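Local coordinates for protein eukaryotic translation initiation factor 4 gamma 5 (Trypanosoma cruzi, PDB 6OZU) that probably acts as a scaffold subunit in translation initiation, its all-helical MIF4G domain likely offering a surface for partners such as an eIF4A-type helicase, at residues A[223-226]-A[227-231]; A[69-72]-A[73-77]. All coordinates share one frame; numbering follows the deposited sequence.

Interaction 1. Residues A[223-226]-A[227-231]; sequences NTVE and TIDNN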
ATOM      1  N   ASN A 223      21.112  -6.803   4.237  1.00 52.80           N
ATOM      2  CA  ASN A 223      20.905  -6.727   5.686  1.00 51.50           C
ATOM      3  C   ASN A 223      19.418  -6.807   6.037  1.00 51.77           C
ATOM      4  O   ASN A 223      19.075  -7.436   7.043  1.00 51.51           O
ATOM      5  CB  ASN A 223      21.551  -5.489   6.309  1.00 50.02           C
ATOM      6  CG  ASN A 223      21.947  -5.672   7.750  1.00 65.30           C
ATOM      7  OD1 ASN A 223      21.910  -4.752   8.558  1.00 60.77           O
ATOM      8  ND2 ASN A 223      22.299  -6.880   8.111  1.00 58.03           N
ATOM      9  N   THR A 224      18.549  -6.209   5.186  1.00 44.87           N
ATOM     10  CA  THR A 224      17.092  -6.205   5.346  1.00 44.32           C
ATOM     11  C   THR A 224      16.531  -7.637   5.213  1.00 48.93           C
ATOM     12  O   THR A 224      15.824  -8.106   6.116  1.00 48.03           O
ATOM     13  CB  THR A 224      16.444  -5.162   4.415  1.00 55.27           C
ATOM     14  OG1 THR A 224      16.920  -3.867   4.774  1.00 52.82           O
ATOM     15  CG2 THR A 224      14.959  -5.158   4.510  1.00 51.96           C
ATOM     16  N   VAL A 225      16.906  -8.347   4.124  1.00 46.59           N
ATOM     17  CA  VAL A 225      16.515  -9.750   3.905  1.00 46.17           C
ATOM     18  C   VAL A 225      17.018 -10.617   5.067  1.00 47.80           C
ATOM     19  O   VAL A 225      16.278 -11.449   5.567  1.00 47.96           O
ATOM     20  CB  VAL A 225      16.955 -10.270   2.500  1.00 50.87           C
ATOM     21  CG1 VAL A 225      17.028 -11.792   2.392  1.00 51.73           C
ATOM     22  CG2 VAL A 225      16.125  -9.656   1.382  1.00 49.52           C
ATOM     23  N   GLU A 226      18.234 -10.362   5.540  1.00 44.79           N
ATOM     24  CA  GLU A 226      18.850 -11.069   6.662  1.00 46.42           C
ATOM     25  C   GLU A 226      18.059 -10.881   7.970  1.00 52.20           C
ATOM     26  O   GLU A 226      17.829 -11.854   8.669  1.00 53.84           O
ATOM     27  CB  GLU A 226      20.294 -10.608   6.820  1.00 48.76           C
ATOM     28  CG  GLU A 226      21.197 -11.559   7.576  1.00 62.18           C
ATOM     29  CD  GLU A 226      22.605 -11.064   7.842  1.00 87.27           C
ATOM     30  OE1 GLU A 226      23.325 -11.750   8.600  1.00106.44           O
ATOM     31  OE2 GLU A 226      22.992 -10.001   7.307  1.00 73.24           O
ATOM     32  N   THR A 227      17.640  -9.631   8.288  1.00 48.71           N
ATOM     33  CA  THR A 227      16.827  -9.288   9.466  1.00 47.91           C
ATOM     34  C   THR A 227      15.428  -9.927   9.350  1.00 50.22           C
ATOM     35  O   THR A 227      14.921 -10.431  10.360  1.00 52.11           O
ATOM     36  CB  THR A 227      16.760  -7.774   9.657  1.00 55.96           C
ATOM     37  OG1 THR A 227      18.084  -7.252   9.631  1.00 59.47           O
ATOM     38  CG2 THR A 227      16.072  -7.387  10.943  1.00 51.95           C
ATOM     39  N   ILE A 228      14.814  -9.897   8.139  1.00 42.57           N
ATOM     40  CA  ILE A 228      13.519 -10.535   7.847  1.00 41.62           C
ATOM     41  C   ILE A 228      13.634 -12.027   8.211  1.00 48.58           C
ATOM     42  O   ILE A 228      12.738 -12.548   8.866  1.00 49.89           O
ATOM     43  CB  ILE A 228      13.080 -10.348   6.356  1.00 42.85           C
ATOM     44  CG1 ILE A 228      12.577  -8.913   6.112  1.00 41.40           C
ATOM     45  CG2 ILE A 228      11.989 -11.384   5.935  1.00 43.68           C
ATOM     46  CD1 ILE A 228      12.230  -8.549   4.641  1.00 38.73           C
ATOM     47  N   ASP A 229      14.728 -12.697   7.764  1.00 45.56           N
ATOM     48  CA  ASP A 229      15.042 -14.111   7.988  1.00 47.40           C
ATOM     49  C   ASP A 229      15.220 -14.424   9.479  1.00 51.73           C
ATOM     50  O   ASP A 229      14.656 -15.395   9.973  1.00 51.71           O
ATOM     51  CB  ASP A 229      16.332 -14.492   7.244  1.00 50.45           C
ATOM     52  CG  ASP A 229      16.226 -14.656   5.742  1.00 61.47           C
ATOM     53  OD1 ASP A 229      15.094 -14.596   5.215  1.00 62.12           O
ATOM     54  OD2 ASP A 229      17.279 -14.864   5.097  1.00 68.55           O
ATOM     55  N   ASN A 230      16.007 -13.600  10.181  1.00 48.72           N
ATOM     56  CA  ASN A 230      16.260 -13.719  11.614  1.00 50.47           C
ATOM     57  C   ASN A 230      14.939 -13.660  12.379  1.00 53.87           C
ATOM     58  O   ASN A 230      14.663 -14.513  13.219  1.00 56.97           O
ATOM     59  CB  ASN A 230      17.193 -12.608  12.093  1.00 54.77           C
ATOM     60  CG  ASN A 230      18.677 -12.709  11.717  1.00 72.81           C
ATOM     61  OD1 ASN A 230      19.161 -13.632  11.040  1.00 58.69           O
ATOM     62  ND2 ASN A 230      19.434 -11.717  12.150  1.00 63.91           N
ATOM     63  N   ASN A 231      14.120 -12.667  12.066  1.00 47.79           N
ATOM     64  CA  ASN A 231      12.810 -12.496  12.677  1.00 46.80           C
ATOM     65  C   ASN A 231      11.827 -13.595  12.268  1.00 51.60           C
ATOM     66  O   ASN A 231      11.004 -13.998  13.076  1.00 52.70           O
ATOM     67  CB  ASN A 231      12.266 -11.109  12.398  1.00 39.11           C
ATOM     68  CG  ASN A 231      12.903 -10.079  13.290  1.00 47.27           C
ATOM     69  OD1 ASN A 231      12.624 -10.005  14.469  1.00 46.90           O
ATOM     70  ND2 ASN A 231      13.792  -9.277  12.769  1.00 35.06           N
TER
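Thr-224 and Ile-228 sit one turn apart on helix 215-235 and face into the protein together. CG2 of Thr-224 lies 4.4 Å from CD1 of Ile-228, and both side chains rest on Leu-183 of helix 173-186. Val-225 and Ile-228 are buried; Thr-224 is partly exposed. Val-225 packs against Leu-205 and Arg-202 of helix 194-208. CG1 of Val-225 runs alongside Asp-229, with OD2 of Asp-229 at 4.1 Å. Asp-229 points the same way as Val-225, and its OD1 forms a salt bridge with Arg-202, outside the two segments. Thr-224 OG1 turns back to the carbonyl of Leu-220. Near this packed face, Asn-231 N and ND2 both donate to Thr-227 O from opposite faces, with ND2 above the carbonyl plane.

The side with Asn-223, Glu-226 and Thr-227 is polar and more open. Thr-227 N comes to Asn-223 O at 2.9 Å. Thr-227 OG1 reaches Asn-223 O at 2.8 Å from the opposite face of the carbonyl plane. Thr-227 places OG1 beside its own backbone N (chi1 -51°), which turns the hydroxyl back along the helix. Toward solvent, ND2 of Asn-223 meets OE2 of the extended Glu-226 at 3.3 Å. OE2 lies in the amide plane of Asn-223, while ND2 approaches from above the carboxylate plane.

The chemistry is that of an amphipathic helix. Apolar branches and the Asp-229 to Arg-202 bridge join it to its neighbours, while polar side chains add second bonds to backbone carbonyls.

Interaction 2. Residues A[69-72]-A[73-77]; sequences LVVS and LINDI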
ATOM      1  N   LEU A  69     -12.464  -4.300   4.883  1.00 57.64           N
ATOM      2  CA  LEU A  69     -13.812  -4.211   4.314  1.00 58.59           C
ATOM      3  C   LEU A  69     -13.758  -4.610   2.846  1.00 63.41           C
ATOM      4  O   LEU A  69     -14.681  -5.254   2.360  1.00 64.50           O
ATOM      5  CB  LEU A  69     -14.409  -2.796   4.472  1.00 58.94           C
ATOM      6  CG  LEU A  69     -14.905  -2.394   5.871  1.00 64.89           C
ATOM      7  CD1 LEU A  69     -15.223  -0.913   5.929  1.00 65.56           C
ATOM      8  CD2 LEU A  69     -16.129  -3.213   6.303  1.00 69.31           C
ATOM      9  N   VAL A  70     -12.652  -4.255   2.154  1.00 58.90           N
ATOM     10  CA  VAL A  70     -12.393  -4.573   0.747  1.00 58.11           C
ATOM     11  C   VAL A  70     -12.155  -6.090   0.606  1.00 60.95           C
ATOM     12  O   VAL A  70     -12.673  -6.695  -0.333  1.00 61.22           O
ATOM     13  CB  VAL A  70     -11.250  -3.702   0.144  1.00 60.31           C
ATOM     14  CG1 VAL A  70     -10.952  -4.099  -1.305  1.00 59.72           C
ATOM     15  CG2 VAL A  70     -11.594  -2.214   0.226  1.00 60.12           C
ATOM     16  N   VAL A  71     -11.425  -6.704   1.571  1.00 56.06           N
ATOM     17  CA  VAL A  71     -11.172  -8.159   1.612  1.00 55.24           C
ATOM     18  C   VAL A  71     -12.524  -8.879   1.761  1.00 62.45           C
ATOM     19  O   VAL A  71     -12.787  -9.852   1.048  1.00 64.21           O
ATOM     20  CB  VAL A  71     -10.183  -8.573   2.745  1.00 56.18           C
ATOM     21  CG1 VAL A  71     -10.032 -10.097   2.827  1.00 55.71           C
ATOM     22  CG2 VAL A  71      -8.827  -7.917   2.551  1.00 53.86           C
ATOM     23  N   SER A  72     -13.378  -8.359   2.669  1.00 58.76           N
ATOM     24  CA  SER A  72     -14.717  -8.854   2.982  1.00 59.66           C
ATOM     25  C   SER A  72     -15.613  -8.855   1.728  1.00 62.71           C
ATOM     26  O   SER A  72     -16.301  -9.846   1.443  1.00 61.81           O
ATOM     27  CB  SER A  72     -15.330  -8.003   4.090  1.00 62.86           C
ATOM     28  OG  SER A  72     -16.654  -8.405   4.393  1.00 74.18           O
ATOM     29  N   LEU A  73     -15.557  -7.739   0.980  1.00 57.90           N
ATOM     30  CA  LEU A  73     -16.294  -7.474  -0.243  1.00 57.56           C
ATOM     31  C   LEU A  73     -15.917  -8.459  -1.352  1.00 60.80           C
ATOM     32  O   LEU A  73     -16.815  -8.955  -2.011  1.00 61.62           O
ATOM     33  CB  LEU A  73     -16.061  -6.005  -0.654  1.00 56.71           C
ATOM     34  CG  LEU A  73     -16.628  -5.480  -1.970  1.00 61.58           C
ATOM     35  CD1 LEU A  73     -18.140  -5.595  -2.016  1.00 63.54           C
ATOM     36  CD2 LEU A  73     -16.225  -4.022  -2.173  1.00 61.83           C
ATOM     37  N   ILE A  74     -14.620  -8.779  -1.528  1.00 56.57           N
ATOM     38  CA  ILE A  74     -14.191  -9.743  -2.553  1.00 55.88           C
ATOM     39  C   ILE A  74     -14.330 -11.206  -2.054  1.00 62.45           C
ATOM     40  O   ILE A  74     -14.351 -12.131  -2.866  1.00 62.68           O
ATOM     41  CB  ILE A  74     -12.801  -9.449  -3.194  1.00 56.64           C
ATOM     42  CG1 ILE A  74     -11.661  -9.456  -2.188  1.00 54.32           C
ATOM     43  CG2 ILE A  74     -12.825  -8.143  -3.999  1.00 57.92           C
ATOM     44  CD1 ILE A  74     -10.328  -9.707  -2.854  1.00 55.98           C
ATOM     45  N   ASN A  75     -14.466 -11.414  -0.732  1.00 61.27           N
ATOM     46  CA  ASN A  75     -14.711 -12.747  -0.166  1.00 61.79           C
ATOM     47  C   ASN A  75     -16.211 -13.112  -0.336  1.00 67.14           C
ATOM     48  O   ASN A  75     -16.558 -14.295  -0.372  1.00 66.88           O
ATOM     49  CB  ASN A  75     -14.302 -12.808   1.305  1.00 59.07           C
ATOM     50  CG  ASN A  75     -12.824 -13.013   1.572  1.00 84.37           C
ATOM     51  OD1 ASN A  75     -12.448 -13.375   2.683  1.00 75.98           O
ATOM     52  ND2 ASN A  75     -11.937 -12.781   0.599  1.00 75.70           N
ATOM     53  N   ASP A  76     -17.086 -12.080  -0.428  1.00 64.45           N
ATOM     54  CA  ASP A  76     -18.531 -12.219  -0.619  1.00 66.26           C
ATOM     55  C   ASP A  76     -18.852 -12.419  -2.109  1.00 71.17           C
ATOM     56  O   ASP A  76     -19.631 -13.312  -2.457  1.00 72.12           O
ATOM     57  CB  ASP A  76     -19.297 -11.004  -0.037  1.00 68.66           C
ATOM     58  CG  ASP A  76     -20.800 -10.960  -0.321  1.00 88.10           C
ATOM     59  OD1 ASP A  76     -21.434 -12.041  -0.373  1.00 91.56           O
ATOM     60  OD2 ASP A  76     -21.340  -9.845  -0.490  1.00 97.47           O
ATOM     61  N   ILE A  77     -18.268 -11.571  -2.975  1.00 65.77           N
ATOM     62  CA  ILE A  77     -18.495 -11.624  -4.407  1.00 65.26           C
ATOM     63  C   ILE A  77     -17.235 -12.190  -5.040  1.00 67.57           C
ATOM     64  O   ILE A  77     -16.245 -11.474  -5.201  1.00 63.54           O
ATOM     65  CB  ILE A  77     -18.954 -10.244  -4.984  1.00 68.19           C
ATOM     66  CG1 ILE A  77     -20.010  -9.569  -4.062  1.00 69.37           C
ATOM     67  CG2 ILE A  77     -19.512 -10.431  -6.395  1.00 68.81           C
ATOM     68  CD1 ILE A  77     -20.150  -8.092  -4.150  1.00 71.75           C
TER
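Val-71 and Asn-75 lie side by side one turn apart near the C-terminal end of helix 63-76, and both point the same way. CG1 of Val-71 is 4.0 Å from ND2 of Asn-75, so a methyl runs alongside the amide. Asn-75 holds CG beside its own backbone N (chi1 -81°), which folds the amide back over the preceding turn. Asn-75 ND2 comes within 3.1 Å of Val-71 O, but the angle is too poor for a hydrogen bond. Val-71 O is taken instead by the backbone N of Asn-75 at 2.9 Å. The Asn-75 side chain also lies near a bound sulfate, probably from the crystallisation liquor.

Ile-74 is turned differently. Its CG1 stands between the backbone N and the carbonyl carbon (chi1 61°), an uncommon choice in a helix. This sets Ile-74 CG1 3.4 Å from Val-71 O and 3.5 Å from Val-70 O. The side chain packs on Ile-87 and Ile-91 of helix 82-112. Leu-73 swings its CG away from the backbone N instead. Of the Leu-73 side chain only CB comes near the preceding turn, 3.4 Å from Leu-69 O, while the rest packs against Leu-30 and Ile-47.

The backbone bonds slacken as the helix ends. Ser-72 O receives two weak bonds, from the N of Asn-75 and the N of Asp-76, and Ile-77 leaves the helical conformation. Arg-88 of helix 82-112 donates to the carbonyls of Ile-74 and Ile-77. Its cationic group therefore sits at the carbonyl end of the helix, where it would probably offset the partial negative charge gathered there.

In the fold
Interaction 2 comes first along the chain, at the end of helix 63-76. Interaction 1 follows much later, in helix 215-235, the last helix. Their centres are about 32 Å apart and their nearest atoms about 21 Å, so they do not touch. Both belong to the same MIF4G domain, which is built from helices without any strand. Residues 69-77 pack among helices 23-31, 40-53 and 82-112 in the N-terminal part. Residues 223-231 pack on helices 173-186 and 194-208 in the C-terminal part. The two contacts thus mark separate regions of one helical array, each joined to its own neighbours.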